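Rhomboid protease GlpG (Haemophilus influenzae, PDB 2NR9) probably cleaves transmembrane segments of membrane proteins within the inner membrane, using a serine-histidine catalytic dyad. Local coordinates at residues L18-Q26 / T57-I66; K88-S97 / L115-Y125. The protein carries 2 engineered substitutions. All coordinates share one frame; numbering follows the deposited sequence.

Contact 1 (L18-Q26 / T57-I66); sequences LCVLIYIAQ and TLVHLSNLHI. Engineered in segment 18-26: Ile24 (natural residue Leu). With PQE (3,6,12,15,18,21,24-heptaoxahexatriacontan-1-ol), chain F.
Gln26 clasps the backbone of His60 with both ends of its amide, fixing the extended run that precedes helix 63-84 against helix 10-27, the first transmembrane helix of the rhomboid fold. Its OE1 takes the N-H of His60 on a lone pair in the carbonyl plane (3.3 Å, N-H...O 161°), while NE2 gives a bond of 2.8 Å to His60 O. The extended chain beyond CG carries the amide this far, where it also passes Val59 CG1; NE2 has a second, weak bond to Glu31.

Tyr23 can be followed outward. CB and CG rest on Ile66 CD1, with CB 3.6 Å away; CD1 and CE1 run past His60 O, which sits at the ring edge, and CD1 also meets His60 CB. On the other side CD2 lies 4.0 Å from PQE C57. Ile66 CG2 lies over the middle of one ring face as a CH-pi contact, 4.2 Å from the centroid and 10° off the normal. With CG anti to the backbone N (chi1 -171°), the ring leaves the helix toward the turn at Ser62, and its OH ends beside Ser62 and Asn63. Ser62 OG caps helix 63-84 by accepting from His65 N.

Ile22, a turn before Gln26, sets CD1 3.6 Å from Leu58 CB; Cys19, a turn before Tyr23, brings SG to the edge of the His60 imidazole. A water joins the two segments: it donates to Cys19 O, lies suspiciously close to Leu58 O, and bonds to His60 ND1 at 2.7 Å.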
loop_
_atom_site.group_PDB
_atom_site.type_symbol
_atom_site.label_atom_id
_atom_site.label_comp_id
_atom_site.label_asym_id
_atom_site.label_seq_id
_atom_site.Cartn_x
_atom_site.Cartn_y
_atom_site.Cartn_z
ATOM N N LEU A 18 -12.496 -5.917 0.495
ATOM C CA LEU A 18 -13.005 -4.834 1.347
ATOM C C LEU A 18 -13.045 -3.524 0.579
ATOM O O LEU A 18 -14.001 -2.749 0.698
ATOM C CB LEU A 18 -12.157 -4.664 2.613
ATOM C CG LEU A 18 -12.494 -5.536 3.820
ATOM C CD1 LEU A 18 -11.526 -5.257 4.956
ATOM C CD2 LEU A 18 -13.928 -5.282 4.269
ATOM N N CYS A 19 -11.976 -3.253 -0.163
ATOM C CA CYS A 19 -11.905 -2.047 -0.980
ATOM C C CYS A 19 -13.031 -2.030 -1.998
ATOM O O CYS A 19 -13.707 -1.017 -2.161
ATOM C CB CYS A 19 -10.547 -1.926 -1.680
ATOM S SG CYS A 19 -9.166 -1.415 -0.590
ATOM N N VAL A 20 -13.235 -3.157 -2.678
ATOM C CA VAL A 20 -14.303 -3.265 -3.665
ATOM C C VAL A 20 -15.673 -3.044 -3.024
ATOM O O VAL A 20 -16.513 -2.339 -3.577
ATOM C CB VAL A 20 -14.306 -4.647 -4.375
ATOM C CG1 VAL A 20 -15.483 -4.739 -5.357
ATOM C CG2 VAL A 20 -12.991 -4.886 -5.093
ATOM N N LEU A 21 -15.889 -3.639 -1.851
ATOM C CA LEU A 21 -17.181 -3.525 -1.166
ATOM C C LEU A 21 -17.478 -2.107 -0.699
ATOM O O LEU A 21 -18.611 -1.638 -0.791
ATOM C CB LEU A 21 -17.268 -4.502 -0.001
ATOM C CG LEU A 21 -17.261 -5.979 -0.390
ATOM C CD1 LEU A 21 -17.318 -6.856 0.855
ATOM C CD2 LEU A 21 -18.422 -6.289 -1.318
ATOM N N ILE A 22 -16.459 -1.430 -0.191
ATOM C CA ILE A 22 -16.617 -0.066 0.257
ATOM C C ILE A 22 -16.838 0.885 -0.930
ATOM O O ILE A 22 -17.703 1.760 -0.873
ATOM C CB ILE A 22 -15.447 0.373 1.147
ATOM C CG1 ILE A 22 -15.478 -0.419 2.465
ATOM C CG2 ILE A 22 -15.524 1.867 1.436
ATOM C CD1 ILE A 22 -14.216 -0.301 3.280
ATOM N N TYR A 23 -16.142 0.641 -2.038
ATOM C CA TYR A 23 -16.332 1.462 -3.243
ATOM C C TYR A 23 -17.748 1.282 -3.778
ATOM O O TYR A 23 -18.468 2.255 -3.987
ATOM C CB TYR A 23 -15.307 1.109 -4.322
ATOM C CG TYR A 23 -15.303 2.052 -5.519
ATOM C CD1 TYR A 23 -14.781 3.334 -5.410
ATOM C CD2 TYR A 23 -15.743 1.628 -6.769
ATOM C CE1 TYR A 23 -14.735 4.186 -6.500
ATOM C CE2 TYR A 23 -15.699 2.477 -7.875
ATOM C CZ TYR A 23 -15.194 3.756 -7.729
ATOM O OH TYR A 23 -15.142 4.610 -8.811
ATOM N N ILE A 24 -18.160 0.030 -3.971
ATOM C CA ILE A 24 -19.516 -0.245 -4.430
ATOM C C ILE A 24 -20.510 0.493 -3.540
ATOM O O ILE A 24 -21.428 1.138 -4.033
ATOM C CB ILE A 24 -19.834 -1.751 -4.430
ATOM C CG1 ILE A 24 -18.921 -2.491 -5.412
ATOM C CG2 ILE A 24 -21.291 -1.986 -4.829
ATOM C CD1 ILE A 24 -19.194 -2.158 -6.879
ATOM N N ALA A 25 -20.305 0.417 -2.229
ATOM C CA ALA A 25 -21.163 1.121 -1.287
ATOM C C ALA A 25 -21.157 2.623 -1.579
ATOM O O ALA A 25 -22.199 3.281 -1.512
ATOM C CB ALA A 25 -20.719 0.851 0.149
ATOM N N GLN A 26 -19.988 3.161 -1.915
ATOM C CA GLN A 26 -19.885 4.581 -2.240
ATOM C C GLN A 26 -20.827 4.957 -3.385
ATOM O O GLN A 26 -21.337 6.076 -3.435
ATOM C CB GLN A 26 -18.442 4.959 -2.618
ATOM C CG GLN A 26 -17.442 4.852 -1.480
ATOM C CD GLN A 26 -16.025 5.182 -1.912
ATOM O OE1 GLN A 26 -15.108 4.388 -1.712
ATOM N NE2 GLN A 26 -15.844 6.342 -2.535
ATOM N N THR A 57 -7.403 4.274 3.662
ATOM C CA THR A 57 -6.861 3.481 2.556
ATOM C C THR A 57 -7.905 2.609 1.867
ATOM O O THR A 57 -7.637 2.022 0.824
ATOM C CB THR A 57 -5.733 2.549 3.037
ATOM O OG1 THR A 57 -6.275 1.558 3.921
ATOM C CG2 THR A 57 -4.647 3.336 3.745
ATOM N N LEU A 58 -9.077 2.501 2.475
ATOM C CA LEU A 58 -10.145 1.651 1.958
ATOM C C LEU A 58 -11.144 2.391 1.062
ATOM O O LEU A 58 -12.096 1.789 0.558
ATOM C CB LEU A 58 -10.886 1.001 3.125
ATOM C CG LEU A 58 -10.393 -0.333 3.714
ATOM C CD1 LEU A 58 -8.942 -0.655 3.402
ATOM C CD2 LEU A 58 -10.697 -0.431 5.209
ATOM N N VAL A 59 -10.969 3.702 0.923
ATOM C CA VAL A 59 -11.863 4.512 0.110
ATOM C C VAL A 59 -11.175 4.956 -1.184
ATOM O O VAL A 59 -10.015 5.366 -1.172
ATOM C CB VAL A 59 -12.357 5.765 0.878
ATOM C CG1 VAL A 59 -13.333 6.568 0.021
ATOM C CG2 VAL A 59 -13.009 5.366 2.196
ATOM N N HIS A 60 -11.901 4.874 -2.294
ATOM C CA HIS A 60 -11.365 5.270 -3.585
ATOM C C HIS A 60 -12.250 6.311 -4.270
ATOM O O HIS A 60 -13.444 6.415 -3.981
ATOM C CB HIS A 60 -11.084 4.042 -4.458
ATOM C CG HIS A 60 -9.908 3.240 -3.989
ATOM N ND1 HIS A 60 -9.987 2.350 -2.935
ATOM C CD2 HIS A 60 -8.603 3.284 -4.347
ATOM C CE1 HIS A 60 -8.785 1.860 -2.685
ATOM N NE2 HIS A 60 -7.927 2.405 -3.531
ATOM N N LEU A 61 -11.647 7.111 -5.144
ATOM C CA LEU A 61 -12.336 8.258 -5.726
ATOM C C LEU A 61 -12.742 8.119 -7.196
ATOM O O LEU A 61 -13.457 8.969 -7.726
ATOM C CB LEU A 61 -11.506 9.523 -5.502
ATOM C CG LEU A 61 -11.051 9.718 -4.048
ATOM C CD1 LEU A 61 -10.085 10.888 -3.913
ATOM C CD2 LEU A 61 -12.244 9.886 -3.115
ATOM N N SER A 62 -12.282 7.059 -7.854
ATOM C CA SER A 62 -12.658 6.808 -9.242
ATOM C C SER A 62 -12.448 5.345 -9.616
ATOM O O SER A 62 -11.815 4.587 -8.871
ATOM C CB SER A 62 -11.882 7.720 -10.202
ATOM O OG SER A 62 -10.513 7.362 -10.260
ATOM N N ASN A 63 -12.991 4.953 -10.766
ATOM C CA ASN A 63 -12.870 3.579 -11.255
ATOM C C ASN A 63 -11.428 3.208 -11.615
ATOM O O ASN A 63 -11.012 2.065 -11.435
ATOM C CB ASN A 63 -13.798 3.346 -12.458
ATOM C CG ASN A 63 -15.275 3.496 -12.104
ATOM O OD1 ASN A 63 -16.122 3.678 -12.982
ATOM N ND2 ASN A 63 -15.585 3.413 -10.821
ATOM N N LEU A 64 -10.679 4.170 -12.149
ATOM C CA LEU A 64 -9.272 3.947 -12.485
ATOM C C LEU A 64 -8.432 3.961 -11.217
ATOM O O LEU A 64 -7.474 3.193 -11.070
ATOM C CB LEU A 64 -8.764 5.015 -13.462
ATOM C CG LEU A 64 -9.260 4.926 -14.906
ATOM C CD1 LEU A 64 -8.829 6.150 -15.708
ATOM C CD2 LEU A 64 -8.757 3.648 -15.562
ATOM N N HIS A 65 -8.789 4.849 -10.303
ATOM C CA HIS A 65 -8.090 4.944 -9.042
ATOM C C HIS A 65 -8.046 3.567 -8.378
ATOM O O HIS A 65 -6.968 3.002 -8.159
ATOM C CB HIS A 65 -8.780 5.979 -8.146
ATOM C CG HIS A 65 -8.053 6.261 -6.870
ATOM N ND1 HIS A 65 -8.707 6.523 -5.685
ATOM C CD2 HIS A 65 -6.732 6.241 -6.573
ATOM C CE1 HIS A 65 -7.817 6.712 -4.727
ATOM N NE2 HIS A 65 -6.612 6.534 -5.237
ATOM N N ILE A 66 -9.219 2.971 -8.193
ATOM C CA ILE A 66 -9.321 1.681 -7.534
ATOM C C ILE A 66 -8.834 0.532 -8.421
ATOM O O ILE A 66 -8.244 -0.424 -7.930
ATOM C CB ILE A 66 -10.763 1.417 -7.021
ATOM C CG1 ILE A 66 -10.801 0.194 -6.118
ATOM C CG2 ILE A 66 -11.739 1.283 -8.178
ATOM C CD1 ILE A 66 -12.150 -0.049 -5.494
HETATM O O47 PQE F . -19.320 4.686 -12.209
HETATM C C68 PQE F . -18.406 5.700 -12.652
HETATM C C52 PQE F . -17.628 6.248 -11.456
HETATM O O70 PQE F . -16.695 7.233 -11.904
HETATM C C55 PQE F . -15.393 6.685 -12.109
HETATM C C58 PQE F . -14.540 7.667 -12.906
HETATM O O71 PQE F . -13.427 6.982 -13.481
HETATM C C61 PQE F . -13.499 6.954 -14.907
HETATM C C62 PQE F . -14.953 6.813 -15.345
HETATM C C63 PQE F . -15.100 5.797 -16.471
HETATM C C66 PQE F . -14.119 4.642 -16.311
HETATM C C67 PQE F . -14.787 3.438 -15.657
HETATM O O72 PQE F . -13.811 2.419 -15.432
HETATM C C65 PQE F . -14.387 1.260 -14.827
HETATM C C64 PQE F . -13.296 0.241 -14.510
HETATM O O73 PQE F . -13.834 -0.806 -13.698
HETATM C C60 PQE F . -14.432 -0.308 -12.502
HETATM C C59 PQE F . -14.056 -1.207 -11.328
HETATM O O74 PQE F . -14.788 -0.816 -10.166
HETATM C C57 PQE F . -14.170 -1.276 -8.962
HETATM C C56 PQE F . -13.650 -2.698 -9.154
HETATM O O75 PQE F . -12.220 -2.706 -9.127
HETATM C C54 PQE F . -11.687 -3.785 -9.896
HETATM C C53 PQE F . -10.221 -4.000 -9.535
HETATM O O76 PQE F . -9.967 -5.394 -9.365
HETATM C C51 PQE F . -8.733 -5.788 -9.969
HETATM C C50 PQE F . -8.390 -7.224 -9.575
HETATM C C49 PQE F . -6.928 -7.540 -9.878
HETATM C C48 PQE F . -6.795 -8.771 -10.768
HETATM C C47 PQE F . -5.336 -9.023 -11.133
HETATM C C46 PQE F . -5.114 -8.895 -12.637
HETATM C C45 PQE F . -3.640 -8.671 -12.961
HETATM C C44 PQE F . -3.448 -8.273 -14.423
HETATM C C43 PQE F . -1.967 -8.210 -14.791
HETATM C C42 PQE F . -1.666 -9.045 -16.033
HETATM C C41 PQE F . -0.644 -8.357 -16.932
HETATM C C40 PQE F . -1.065 -8.418 -18.388
HETATM O O HOH W 1 -12.360 1.559 -1.945
#

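Contact 2 (K88-S97 / L115-Y125); sequences KLLMLYVVAS and LSGVVYAVLGY
The ring of Tyr125 has Leu92 over one face: in the conformer given for Leu92, one of two deposited, CD1 lies above the ring centre, a conditional CH-pi contact 4.2 Å from the centroid and 12° off the normal. Tyr93 is approached differently: Leu115 CD1 and Val118 CG1 both come to its ring edge, Leu115 CD1 standing 3.9 Å from Tyr93 CE1. Ser97 OG of the same helix lies above one face of the Tyr93 ring, toward the rim.

That hydroxyl donates to Tyr93 O, which also accepts from Ser97 N; the two donors reach it from opposite faces of the carbonyl plane. Val118, with CG1 anti to its own N (chi1 177°), sends CG1 to the Tyr93 edge and leaves CG2 3.3 Å from Ser97 OG.

No hydrogen bond joins the segments directly. Their axes approach to 8.9 Å, and their N-to-C directions make 128°, roughly antiparallel but strongly inclined. Small residues mark the close crossing: Ala96 CB meets Ala121 CB at 3.6 Å. Lys88 bends to lay CD and CE near Tyr125 OH, where Asp183 bridges to the Lys88 amine and accepts from the Tyr125 hydroxyl.

This is the packing of the third and fourth predicted transmembrane helices of the rhomboid fold. Helix 116-131, starting at the nucleophile Ser116, packs along helix 86-108; Trp179 of helix 166-191 touches Leu92, and Phe76 of helix 63-84 touches Val122.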
loop_
_atom_site.group_PDB
_atom_site.type_symbol
_atom_site.label_atom_id
_atom_site.label_comp_id
_atom_site.label_asym_id
_atom_site.label_seq_id
_atom_site.Cartn_x
_atom_site.Cartn_y
_atom_site.Cartn_z
ATOM N N LYS A 88 3.239 -10.649 7.831
ATOM C CA LYS A 88 4.105 -9.660 7.213
ATOM C C LYS A 88 3.301 -8.664 6.376
ATOM O O LYS A 88 3.500 -7.454 6.480
ATOM C CB LYS A 88 5.158 -10.354 6.341
ATOM C CG LYS A 88 6.108 -9.406 5.624
ATOM C CD LYS A 88 6.980 -8.647 6.610
ATOM C CE LYS A 88 7.917 -9.592 7.352
ATOM N NZ LYS A 88 8.698 -8.884 8.408
ATOM N N LEU A 89 2.404 -9.175 5.539
ATOM C CA LEU A 89 1.579 -8.309 4.699
ATOM C C LEU A 89 0.652 -7.434 5.548
ATOM O O LEU A 89 0.559 -6.217 5.338
ATOM C CB LEU A 89 0.757 -9.130 3.708
ATOM C CG LEU A 89 -0.151 -8.291 2.800
ATOM C CD1 LEU A 89 0.672 -7.291 1.976
ATOM C CD2 LEU A 89 -0.988 -9.179 1.902
ATOM N N LEU A 90 -0.005 -8.051 6.529
ATOM C CA LEU A 90 -0.929 -7.328 7.390
ATOM C C LEU A 90 -0.178 -6.172 8.060
ATOM O O LEU A 90 -0.637 -5.034 8.039
ATOM C CB LEU A 90 -1.521 -8.260 8.451
ATOM C CG LEU A 90 -2.995 -8.036 8.831
ATOM C CD1 LEU A 90 -3.309 -8.678 10.184
ATOM C CD2 LEU A 90 -3.361 -6.562 8.839
ATOM N N MET A 91 1.001 -6.477 8.612
ATOM C CA MET A 91 1.866 -5.484 9.272
ATOM C C MET A 91 2.306 -4.349 8.350
ATOM O O MET A 91 2.225 -3.171 8.715
ATOM C CB MET A 91 3.107 -6.159 9.873
ATOM C CG MET A 91 2.856 -6.927 11.167
ATOM S SD MET A 91 4.392 -7.619 11.844
ATOM C CE MET A 91 3.789 -8.397 13.341
ATOM N N LEU A 92 2.867 -4.697 7.201
ATOM C CA LEU A 92 3.258 -3.678 6.238
ATOM C C LEU A 92 2.045 -2.796 5.941
ATOM O O LEU A 92 2.161 -1.571 5.860
ATOM C CB LEU A 92 3.743 -4.325 4.937
ATOM C CG LEU A 92 5.116 -5.000 4.897
ATOM C CD1 LEU A 92 5.204 -5.946 3.708
ATOM C CD2 LEU A 92 6.224 -3.959 4.843
ATOM N N TYR A 93 0.865 -3.408 5.847
ATOM C CA TYR A 93 -0.361 -2.645 5.548
ATOM C C TYR A 93 -0.734 -1.646 6.643
ATOM O O TYR A 93 -1.020 -0.472 6.361
ATOM C CB TYR A 93 -1.547 -3.577 5.262
ATOM C CG TYR A 93 -2.879 -2.860 5.277
ATOM C CD1 TYR A 93 -3.281 -2.068 4.203
ATOM C CD2 TYR A 93 -3.717 -2.938 6.382
ATOM C CE1 TYR A 93 -4.489 -1.378 4.232
ATOM C CE2 TYR A 93 -4.930 -2.255 6.418
ATOM C CZ TYR A 93 -5.310 -1.478 5.344
ATOM O OH TYR A 93 -6.517 -0.808 5.379
ATOM N N VAL A 94 -0.799 -2.126 7.879
ATOM C CA VAL A 94 -1.153 -1.278 8.994
ATOM C C VAL A 94 -0.166 -0.116 9.139
ATOM O O VAL A 94 -0.569 1.040 9.258
ATOM C CB VAL A 94 -1.218 -2.079 10.328
ATOM C CG1 VAL A 94 -1.420 -1.138 11.490
ATOM C CG2 VAL A 94 -2.346 -3.110 10.285
ATOM N N VAL A 95 1.127 -0.437 9.085
ATOM C CA VAL A 95 2.203 0.543 9.269
ATOM C C VAL A 95 2.348 1.516 8.103
ATOM O O VAL A 95 2.506 2.723 8.308
ATOM C CB VAL A 95 3.556 -0.151 9.554
ATOM C CG1 VAL A 95 4.712 0.837 9.416
ATOM C CG2 VAL A 95 3.544 -0.801 10.945
ATOM N N ALA A 96 2.341 1.001 6.882
ATOM C CA ALA A 96 2.387 1.882 5.724
ATOM C C ALA A 96 1.172 2.813 5.731
ATOM O O ALA A 96 1.309 4.017 5.534
ATOM C CB ALA A 96 2.444 1.089 4.443
ATOM N N SER A 97 -0.013 2.259 5.993
ATOM C CA SER A 97 -1.242 3.069 6.033
ATOM C C SER A 97 -1.116 4.223 7.032
ATOM O O SER A 97 -1.469 5.365 6.730
ATOM C CB SER A 97 -2.460 2.208 6.409
ATOM O OG SER A 97 -2.711 1.197 5.441
ATOM N N LEU A 115 -5.453 3.379 -1.512
ATOM C CA LEU A 115 -4.448 2.386 -1.168
ATOM C C LEU A 115 -3.063 2.609 -1.833
ATOM O O LEU A 115 -2.144 1.813 -1.624
ATOM C CB LEU A 115 -4.991 1.000 -1.566
ATOM C CG LEU A 115 -4.375 -0.276 -0.996
ATOM C CD1 LEU A 115 -4.614 -0.356 0.500
ATOM C CD2 LEU A 115 -4.981 -1.507 -1.706
ATOM N N SER A 116 -2.902 3.692 -2.596
ATOM C CA SER A 116 -1.634 3.918 -3.327
ATOM C C SER A 116 -0.382 4.079 -2.451
ATOM O O SER A 116 0.711 3.685 -2.848
ATOM C CB SER A 116 -1.757 5.054 -4.353
ATOM O OG SER A 116 -2.111 6.276 -3.736
ATOM N N GLY A 117 -0.553 4.623 -1.251
ATOM C CA GLY A 117 0.556 4.745 -0.311
ATOM C C GLY A 117 1.021 3.370 0.144
ATOM O O GLY A 117 2.210 3.149 0.366
ATOM N N VAL A 118 0.072 2.447 0.292
ATOM C CA VAL A 118 0.388 1.067 0.666
ATOM C C VAL A 118 1.012 0.328 -0.518
ATOM O O VAL A 118 1.957 -0.454 -0.351
ATOM C CB VAL A 118 -0.864 0.309 1.157
ATOM C CG1 VAL A 118 -0.524 -1.148 1.474
ATOM C CG2 VAL A 118 -1.449 0.992 2.384
ATOM N N VAL A 119 0.522 0.626 -1.719
ATOM C CA VAL A 119 1.039 0.016 -2.940
ATOM C C VAL A 119 2.534 0.298 -3.096
ATOM O O VAL A 119 3.319 -0.610 -3.334
ATOM C CB VAL A 119 0.269 0.511 -4.204
ATOM C CG1 VAL A 119 0.920 -0.011 -5.461
ATOM C CG2 VAL A 119 -1.191 0.072 -4.146
ATOM N N TYR A 120 2.919 1.560 -2.955
ATOM C CA TYR A 120 4.324 1.940 -3.025
ATOM C C TYR A 120 5.184 1.292 -1.947
ATOM O O TYR A 120 6.314 0.885 -2.211
ATOM C CB TYR A 120 4.483 3.459 -3.052
ATOM C CG TYR A 120 4.199 4.023 -4.415
ATOM C CD1 TYR A 120 2.910 4.387 -4.782
ATOM C CD2 TYR A 120 5.181 4.028 -5.397
ATOM C CE1 TYR A 120 2.627 4.835 -6.066
ATOM C CE2 TYR A 120 4.910 4.476 -6.684
ATOM C CZ TYR A 120 3.629 4.873 -7.011
ATOM O OH TYR A 120 3.353 5.325 -8.282
ATOM N N ALA A 121 4.649 1.182 -0.736
ATOM C CA ALA A 121 5.364 0.482 0.321
ATOM C C ALA A 121 5.557 -0.971 -0.119
ATOM O O ALA A 121 6.650 -1.528 -0.015
ATOM C CB ALA A 121 4.584 0.544 1.620
ATOM N N VAL A 122 4.483 -1.577 -0.620
ATOM C CA VAL A 122 4.541 -2.946 -1.117
ATOM C C VAL A 122 5.535 -3.083 -2.283
ATOM O O VAL A 122 6.358 -4.005 -2.294
ATOM C CB VAL A 122 3.134 -3.472 -1.519
ATOM C CG1 VAL A 122 3.245 -4.654 -2.476
ATOM C CG2 VAL A 122 2.326 -3.843 -0.268
ATOM N N LEU A 123 5.468 -2.160 -3.249
ATOM C CA LEU A 123 6.408 -2.171 -4.385
ATOM C C LEU A 123 7.835 -1.939 -3.897
ATOM O O LEU A 123 8.780 -2.552 -4.390
ATOM C CB LEU A 123 6.042 -1.103 -5.425
ATOM C CG LEU A 123 4.671 -1.203 -6.099
ATOM C CD1 LEU A 123 4.538 -0.150 -7.199
ATOM C CD2 LEU A 123 4.469 -2.596 -6.670
ATOM N N GLY A 124 7.988 -1.035 -2.936
ATOM C CA GLY A 124 9.297 -0.756 -2.366
ATOM C C GLY A 124 9.883 -1.979 -1.676
ATOM O O GLY A 124 11.071 -2.267 -1.806
ATOM N N TYR A 125 9.044 -2.688 -0.923
ATOM C CA TYR A 125 9.474 -3.883 -0.204
ATOM C C TYR A 125 9.947 -4.973 -1.161
ATOM O O TYR A 125 11.037 -5.517 -1.008
ATOM C CB TYR A 125 8.337 -4.422 0.657
ATOM C CG TYR A 125 8.766 -5.504 1.609
ATOM C CD1 TYR A 125 9.234 -5.188 2.871
ATOM C CD2 TYR A 125 8.726 -6.842 1.239
ATOM C CE1 TYR A 125 9.637 -6.167 3.746
ATOM C CE2 TYR A 125 9.129 -7.834 2.113
ATOM C CZ TYR A 125 9.581 -7.488 3.365
ATOM O OH TYR A 125 9.988 -8.463 4.240
#

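The centres of contact 1 and contact 2 lie about 17 Å apart, and both segments of contact 1 precede those of contact 2 in the chain, yet the two touch. Thr57 OG1 and Tyr93 OH are 2.8 Å apart, a probable hydrogen bond from the 57-66 segment to helix 86-108, while His60 NE2 lies 3.3 Å from Leu115 N as a packing contact, one residue before the nucleophile Ser116. Contact 2 holds Ser116, which is hydrogen-bonded to His169; the side chain of His60 in contact 1 comes within about 7 Å of that of Ser116 and about 10 Å of that of His169. Bound PA6 touches Leu18 and Leu58 in contact 1, and PA6 also comes about 5 Å from the Tyr93 side chain.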